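Local coordinates for GlcNAc Inducible Gene 2, GIG2 (PDB 6AKZ), which binds a ferric ion in a cupin-type fold and is probably an oxygenase of the DUF1479 family, at residues A[430-442]-A[449-461]. Numbering follows the deposited sequence.
Sequences RSMGLEEFEKPEN and KIRSIANQALKSS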
ATOM      1  N   ARG A 430      -0.547  21.585  -5.435  1.00 14.89           N
ATOM      2  CA  ARG A 430      -1.610  21.174  -4.487  1.00 13.76           C
ATOM      3  C   ARG A 430      -1.300  19.791  -3.961  1.00 14.24           C
ATOM      4  O   ARG A 430      -1.443  19.576  -2.796  1.00 13.40           O
ATOM      5  CB  ARG A 430      -2.960  21.161  -5.173  1.00 14.78           C
ATOM      6  CG  ARG A 430      -3.524  22.573  -5.317  1.00 15.68           C
ATOM      7  CD  ARG A 430      -4.741  22.526  -6.212  1.00 16.28           C
ATOM      8  NE  ARG A 430      -5.293  23.882  -6.351  1.00 17.47           N
ATOM      9  CZ  ARG A 430      -5.820  24.412  -7.463  1.00 20.27           C
ATOM     10  NH1 ARG A 430      -6.020  23.715  -8.558  1.00 20.94           N
ATOM     11  NH2 ARG A 430      -6.294  25.662  -7.410  1.00 22.72           N
ATOM     12  N   SER A 431      -0.798  18.908  -4.820  1.00 13.97           N
ATOM     13  CA  SER A 431      -0.336  17.601  -4.361  1.00 14.64           C
ATOM     14  C   SER A 431       0.774  17.546  -3.266  1.00 13.50           C
ATOM     15  O   SER A 431       0.898  16.572  -2.462  1.00 14.25           O
ATOM     16  CB  SER A 431      -0.016  16.709  -5.588  1.00 12.89           C
ATOM     17  OG  SER A 431      -1.166  16.477  -6.363  1.00 15.41           O
ATOM     18  N   MET A 432       1.569  18.630  -3.193  1.00 14.47           N
ATOM     19  CA  MET A 432       2.685  18.805  -2.353  1.00 15.38           C
ATOM     20  C   MET A 432       2.346  19.640  -1.167  1.00 16.90           C
ATOM     21  O   MET A 432       3.205  19.918  -0.390  1.00 16.34           O
ATOM     22  CB  MET A 432       3.803  19.577  -3.143  1.00 15.24           C
ATOM     23  CG  MET A 432       4.450  18.823  -4.275  1.00 17.15           C
ATOM     24  SD  MET A 432       5.378  17.377  -3.672  1.00 18.57           S
ATOM     25  CE  MET A 432       6.609  18.022  -2.583  1.00 18.38           C
ATOM     26  N   GLY A 433       1.111  20.089  -1.029  1.00 15.80           N
ATOM     27  CA  GLY A 433       0.715  20.857   0.128  1.00 15.81           C
ATOM     28  C   GLY A 433       1.126  22.324   0.009  1.00 15.94           C
ATOM     29  O   GLY A 433       1.234  22.986   1.020  1.00 19.81           O
ATOM     30  N   LEU A 434       1.380  22.818  -1.204  1.00 17.57           N
ATOM     31  CA  LEU A 434       1.987  24.147  -1.392  1.00 18.66           C
ATOM     32  C   LEU A 434       0.948  25.145  -1.882  1.00 22.04           C
ATOM     33  O   LEU A 434       1.291  26.310  -2.077  1.00 23.34           O
ATOM     34  CB  LEU A 434       3.149  24.044  -2.388  1.00 17.58           C
ATOM     35  CG  LEU A 434       4.337  23.164  -1.933  1.00 18.81           C
ATOM     36  CD1 LEU A 434       5.334  22.905  -3.068  1.00 18.77           C
ATOM     37  CD2 LEU A 434       5.057  23.754  -0.736  1.00 19.62           C
ATOM     38  N   GLU A 435      -0.299  24.698  -2.129  1.00 19.83           N
ATOM     39  CA  GLU A 435      -1.312  25.559  -2.683  1.00 22.47           C
ATOM     40  C   GLU A 435      -2.649  25.039  -2.194  1.00 22.86           C
ATOM     41  O   GLU A 435      -2.841  23.816  -2.137  1.00 20.09           O
ATOM     42  CB  GLU A 435      -1.259  25.444  -4.192  1.00 26.37           C
ATOM     43  CG  GLU A 435      -2.320  26.244  -4.913  1.00 31.95           C
ATOM     44  CD  GLU A 435      -2.125  27.745  -4.676  1.00 38.55           C
ATOM     45  OE1 GLU A 435      -1.038  28.261  -5.036  1.00 40.19           O
ATOM     46  OE2 GLU A 435      -3.018  28.364  -4.062  1.00 50.02           O
ATOM     47  N   GLU A 436      -3.580  25.952  -1.886  1.00 21.21           N
ATOM     48  CA  GLU A 436      -4.880  25.541  -1.406  1.00 23.82           C
ATOM     49  C   GLU A 436      -5.629  24.845  -2.542  1.00 18.98           C
ATOM     50  O   GLU A 436      -5.418  25.097  -3.755  1.00 17.11           O
ATOM     51  CB  GLU A 436      -5.720  26.756  -0.927  1.00 28.30           C
ATOM     52  CG  GLU A 436      -5.090  27.515   0.229  1.00 36.89           C
ATOM     53  CD  GLU A 436      -4.168  28.690  -0.197  1.00 46.97           C
ATOM     54  OE1 GLU A 436      -3.380  28.647  -1.223  1.00 48.61           O
ATOM     55  OE2 GLU A 436      -4.233  29.703   0.527  1.00 57.02           O
ATOM     56  N   PHE A 437      -6.516  23.965  -2.143  1.00 17.13           N
ATOM     57  CA  PHE A 437      -7.412  23.227  -3.072  1.00 16.68           C
ATOM     58  C   PHE A 437      -8.554  24.076  -3.545  1.00 19.34           C
ATOM     59  O   PHE A 437      -9.077  24.879  -2.811  1.00 21.94           O
ATOM     60  CB  PHE A 437      -7.927  21.955  -2.392  1.00 17.71           C
ATOM     61  CG  PHE A 437      -6.834  20.993  -2.066  1.00 16.42           C
ATOM     62  CD1 PHE A 437      -6.314  20.191  -3.078  1.00 17.28           C
ATOM     63  CD2 PHE A 437      -6.310  20.932  -0.809  1.00 15.46           C
ATOM     64  CE1 PHE A 437      -5.242  19.367  -2.814  1.00 17.03           C
ATOM     65  CE2 PHE A 437      -5.266  20.049  -0.529  1.00 18.43           C
ATOM     66  CZ  PHE A 437      -4.750  19.252  -1.561  1.00 15.84           C
ATOM     67  N   GLU A 438      -8.841  24.002  -4.833  1.00 19.16           N
ATOM     68  CA  GLU A 438      -9.988  24.632  -5.411  1.00 22.12           C
ATOM     69  C   GLU A 438     -11.233  23.818  -5.030  1.00 21.08           C
ATOM     70  O   GLU A 438     -11.179  22.600  -4.974  1.00 22.31           O
ATOM     71  CB  GLU A 438      -9.796  24.668  -6.942  1.00 25.55           C
ATOM     72  CG  GLU A 438     -10.673  25.668  -7.673  1.00 33.92           C
ATOM     73  CD  GLU A 438     -10.841  25.325  -9.172  1.00 39.03           C
ATOM     74  OE1 GLU A 438      -9.862  24.861  -9.783  1.00 43.34           O
ATOM     75  OE2 GLU A 438     -11.972  25.481  -9.722  1.00 49.13           O
ATOM     76  N   LYS A 439     -12.346  24.478  -4.726  1.00 19.65           N
ATOM     77  CA  LYS A 439     -13.612  23.786  -4.516  1.00 21.34           C
ATOM     78  C   LYS A 439     -14.652  24.444  -5.377  1.00 24.58           C
ATOM     79  O   LYS A 439     -15.137  25.479  -4.953  1.00 24.65           O
ATOM     80  CB  LYS A 439     -14.101  23.902  -3.127  1.00 24.44           C
ATOM     81  CG  LYS A 439     -13.066  23.371  -2.218  1.00 26.80           C
ATOM     82  CD  LYS A 439     -13.794  23.337  -0.946  1.00 34.11           C
ATOM     83  CE  LYS A 439     -12.908  23.444   0.202  1.00 37.43           C
ATOM     84  NZ  LYS A 439     -11.551  23.934   0.009  1.00 48.82           N
ATOM     85  N   PRO A 440     -14.924  23.880  -6.558  1.00 24.99           N
ATOM     86  CA  PRO A 440     -15.822  24.415  -7.573  1.00 29.50           C
ATOM     87  C   PRO A 440     -17.220  24.640  -6.999  1.00 30.79           C
ATOM     88  O   PRO A 440     -17.627  23.911  -6.065  1.00 27.02           O
ATOM     89  CB  PRO A 440     -15.858  23.291  -8.614  1.00 27.18           C
ATOM     90  CG  PRO A 440     -14.593  22.572  -8.485  1.00 26.42           C
ATOM     91  CD  PRO A 440     -14.223  22.665  -7.039  1.00 25.23           C
ATOM     92  N   GLU A 441     -17.936  25.640  -7.511  1.00 31.38           N
ATOM     93  CA  GLU A 441     -19.403  25.853  -7.172  1.00 36.02           C
ATOM     94  C   GLU A 441     -20.175  24.570  -7.039  1.00 32.57           C
ATOM     95  O   GLU A 441     -20.890  24.361  -6.088  1.00 32.27           O
ATOM     96  CB  GLU A 441     -20.132  26.701  -8.243  1.00 31.16           C
ATOM     97  N   ASN A 442     -19.986  23.704  -8.017  1.00 36.65           N
ATOM     98  CA  ASN A 442     -20.730  22.461  -8.154  1.00 40.09           C
ATOM     99  C   ASN A 442     -20.345  21.351  -7.195  1.00 36.37           C
ATOM    100  O   ASN A 442     -21.006  20.343  -7.161  1.00 35.96           O
ATOM    101  CB  ASN A 442     -20.573  21.903  -9.607  1.00 46.50           C
ATOM    102  CG  ASN A 442     -19.095  21.714 -10.025  1.00 54.64           C
ATOM    103  OD1 ASN A 442     -18.434  20.716  -9.672  1.00 61.83           O
ATOM    104  ND2 ASN A 442     -18.566  22.688 -10.778  1.00 60.96           N
ATOM    105  N   LYS A 449     -15.838  18.804   1.625  1.00 14.00           N
ATOM    106  CA  LYS A 449     -15.473  18.978   2.995  1.00 14.28           C
ATOM    107  C   LYS A 449     -13.997  18.685   3.238  1.00 15.52           C
ATOM    108  O   LYS A 449     -13.324  19.434   3.966  1.00 13.48           O
ATOM    109  CB  LYS A 449     -16.330  18.125   3.888  1.00 17.67           C
ATOM    110  CG  LYS A 449     -17.813  18.544   3.889  1.00 19.04           C
ATOM    111  CD  LYS A 449     -18.611  17.445   4.584  1.00 23.26           C
ATOM    112  CE  LYS A 449     -20.093  17.804   4.594  1.00 25.55           C
ATOM    113  NZ  LYS A 449     -20.928  16.628   4.859  1.00 26.63           N
ATOM    114  N   ILE A 450     -13.478  17.589   2.653  1.00 13.79           N
ATOM    115  CA  ILE A 450     -12.032  17.281   2.903  1.00 13.23           C
ATOM    116  C   ILE A 450     -11.125  18.362   2.325  1.00 13.54           C
ATOM    117  O   ILE A 450     -10.073  18.704   2.909  1.00 14.09           O
ATOM    118  CB  ILE A 450     -11.676  15.834   2.497  1.00 13.64           C
ATOM    119  CG1 ILE A 450     -10.336  15.424   3.091  1.00 13.80           C
ATOM    120  CG2 ILE A 450     -11.698  15.714   0.932  1.00 13.98           C
ATOM    121  CD1 ILE A 450     -10.242  15.498   4.605  1.00 14.49           C
ATOM    122  N   ARG A 451     -11.508  18.931   1.194  1.00 12.56           N
ATOM    123  CA  ARG A 451     -10.754  19.985   0.629  1.00 13.05           C
ATOM    124  C   ARG A 451     -10.740  21.182   1.557  1.00 13.17           C
ATOM    125  O   ARG A 451      -9.704  21.775   1.767  1.00 14.57           O
ATOM    126  CB  ARG A 451     -11.239  20.352  -0.758  1.00 14.27           C
ATOM    127  CG  ARG A 451     -10.906  19.362  -1.813  1.00 14.82           C
ATOM    128  CD  ARG A 451     -11.328  19.812  -3.190  1.00 16.70           C
ATOM    129  NE  ARG A 451     -11.155  18.716  -4.149  1.00 14.28           N
ATOM    130  CZ  ARG A 451     -11.134  18.815  -5.458  1.00 17.52           C
ATOM    131  NH1 ARG A 451     -11.328  19.984  -6.080  1.00 19.34           N
ATOM    132  NH2 ARG A 451     -10.944  17.688  -6.178  1.00 19.57           N
ATOM    133  N   SER A 452     -11.880  21.529   2.125  1.00 12.31           N
ATOM    134  CA  SER A 452     -11.924  22.620   3.072  1.00 14.50           C
ATOM    135  C   SER A 452     -11.064  22.366   4.302  1.00 13.55           C
ATOM    136  O   SER A 452     -10.331  23.275   4.776  1.00 14.38           O
ATOM    137  CB  SER A 452     -13.365  22.938   3.475  1.00 14.41           C
ATOM    138  OG  SER A 452     -13.352  23.959   4.499  1.00 14.64           O
ATOM    139  N   ILE A 453     -11.163  21.159   4.843  1.00 14.83           N
ATOM    140  CA  ILE A 453     -10.400  20.803   6.049  1.00 15.40           C
ATOM    141  C   ILE A 453      -8.881  20.896   5.744  1.00 17.36           C
ATOM    142  O   ILE A 453      -8.101  21.483   6.542  1.00 16.34           O
ATOM    143  CB  ILE A 453     -10.808  19.437   6.509  1.00 15.82           C
ATOM    144  CG1 ILE A 453     -12.244  19.494   7.076  1.00 15.64           C
ATOM    145  CG2 ILE A 453      -9.795  18.865   7.527  1.00 16.92           C
ATOM    146  CD1 ILE A 453     -12.905  18.121   7.190  1.00 15.12           C
ATOM    147  N   ALA A 454      -8.461  20.403   4.577  1.00 14.81           N
ATOM    148  CA  ALA A 454      -7.060  20.579   4.191  1.00 16.16           C
ATOM    149  C   ALA A 454      -6.616  22.039   4.102  1.00 16.26           C
ATOM    150  O   ALA A 454      -5.564  22.417   4.635  1.00 14.65           O
ATOM    151  CB  ALA A 454      -6.739  19.889   2.878  1.00 17.22           C
ATOM    152  N   ASN A 455      -7.417  22.834   3.449  1.00 15.67           N
ATOM    153  CA  ASN A 455      -7.161  24.247   3.372  1.00 15.79           C
ATOM    154  C   ASN A 455      -7.058  24.923   4.725  1.00 16.47           C
ATOM    155  O   ASN A 455      -6.131  25.746   4.915  1.00 16.91           O
ATOM    156  CB  ASN A 455      -8.216  24.890   2.517  1.00 17.24           C
ATOM    157  CG  ASN A 455      -8.065  24.564   1.039  1.00 19.34           C
ATOM    158  OD1 ASN A 455      -7.089  23.950   0.558  1.00 18.21           O
ATOM    159  ND2 ASN A 455      -9.022  24.998   0.301  1.00 19.10           N
ATOM    160  N   GLN A 456      -7.927  24.576   5.658  1.00 16.23           N
ATOM    161  CA  GLN A 456      -7.827  25.047   7.018  1.00 17.62           C
ATOM    162  C   GLN A 456      -6.517  24.643   7.723  1.00 18.71           C
ATOM    163  O   GLN A 456      -5.906  25.447   8.431  1.00 17.87           O
ATOM    164  CB  GLN A 456      -8.986  24.565   7.852  1.00 17.69           C
ATOM    165  CG  GLN A 456     -10.403  25.021   7.464  1.00 17.35           C
ATOM    166  CD  GLN A 456     -11.458  24.172   8.151  1.00 18.21           C
ATOM    167  OE1 GLN A 456     -11.384  23.941   9.337  1.00 20.30           O
ATOM    168  NE2 GLN A 456     -12.420  23.621   7.395  1.00 17.49           N
ATOM    169  N   ALA A 457      -6.137  23.371   7.594  1.00 17.74           N
ATOM    170  CA  ALA A 457      -4.869  22.925   8.046  1.00 18.78           C
ATOM    171  C   ALA A 457      -3.700  23.614   7.373  1.00 20.17           C
ATOM    172  O   ALA A 457      -2.762  23.992   8.063  1.00 21.88           O
ATOM    173  CB  ALA A 457      -4.759  21.417   7.955  1.00 19.82           C
ATOM    174  N   LEU A 458      -3.755  23.875   6.068  1.00 21.21           N
ATOM    175  CA  LEU A 458      -2.655  24.595   5.477  1.00 21.74           C
ATOM    176  C   LEU A 458      -2.584  26.009   6.052  1.00 24.88           C
ATOM    177  O   LEU A 458      -1.463  26.512   6.267  1.00 22.82           O
ATOM    178  CB  LEU A 458      -2.779  24.638   4.001  1.00 22.95           C
ATOM    179  CG  LEU A 458      -2.745  23.295   3.258  1.00 23.22           C
ATOM    180  CD1 LEU A 458      -3.041  23.542   1.780  1.00 24.75           C
ATOM    181  CD2 LEU A 458      -1.368  22.663   3.401  1.00 27.48           C
ATOM    182  N   LYS A 459      -3.732  26.632   6.331  1.00 21.12           N
ATOM    183  CA  LYS A 459      -3.733  28.006   6.930  1.00 27.70           C
ATOM    184  C   LYS A 459      -3.199  28.048   8.329  1.00 27.67           C
ATOM    185  O   LYS A 459      -2.388  28.940   8.648  1.00 32.31           O
ATOM    186  CB  LYS A 459      -5.120  28.630   6.959  1.00 28.19           C
ATOM    187  CG  LYS A 459      -5.460  29.432   5.738  1.00 39.48           C
ATOM    188  CD  LYS A 459      -6.962  29.780   5.730  1.00 44.69           C
ATOM    189  CE  LYS A 459      -7.564  29.795   4.319  1.00 51.07           C
ATOM    190  NZ  LYS A 459      -7.065  30.996   3.608  1.00 52.61           N
ATOM    191  N   SER A 460      -3.603  27.133   9.181  1.00 29.92           N
ATOM    192  CA  SER A 460      -3.185  27.110  10.580  1.00 33.35           C
ATOM    193  C   SER A 460      -1.887  26.380  10.817  1.00 39.62           C
ATOM    194  O   SER A 460      -1.253  26.593  11.838  1.00 39.93           O
ATOM    195  CB  SER A 460      -4.225  26.394  11.420  1.00 39.48           C
ATOM    196  OG  SER A 460      -5.494  26.979  11.196  1.00 42.24           O
ATOM    197  N   SER A 461      -1.526  25.459   9.928  1.00 35.19           N
ATOM    198  CA  SER A 461      -0.286  24.718  10.045  1.00 41.31           C
ATOM    199  C   SER A 461      -0.349  23.538  11.038  1.00 38.78           C
ATOM    200  O   SER A 461       0.675  22.919  11.346  1.00 42.94           O
ATOM    201  CB  SER A 461       0.890  25.679  10.387  1.00 48.25           C
TER
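The side-chain amide of Asn455 reads both polar atoms of Phe437's backbone. Phe437 N donates to Asn455 OD1 at 2.8 Å, in the amide plane and on a lone pair; Asn455 ND2 returns a nearly straight bond (170°) to Phe437 O at 3.1 Å. Two bonds to one residue fix the rotation of the amide; chi1 (-72°) puts CG beside the backbone N, anti to the carbonyl carbon. One turn earlier on the helix, Arg451 runs out extended and gives NH1 to Glu438 O at 2.8 Å, with the oxygen at the guanidinium edge; its NE holds Asp167 in a salt bridge. Within 430-442, Arg430 NE binds Glu436 O at 2.9 Å, so the carbonyls of residues 436 to 438 are each gripped by a side chain.

Carbon contacts add to these. The Phe437 ring meets the Ala454 methyl (CE2 to CB 3.7 Å) and is nearly parallel to the Asn455 amide (13°), whose OD1 sits at the ring edge. Leu458 CD2 packs 3.5 Å from Gly433 O, and its CD1 approaches Glu435 O and Glu436 CA. On the outer side Glu436 OE2 and Lys459 NZ are 4.4 Å apart, too far for a salt bridge though the opposite charges may still attract.

Helix 426-431 ends at Gly433 in a Schellman motif; the extended chain after it runs alongside helix 445-460 in roughly the opposite direction, held there by the Asn455 amide, far from the iron site.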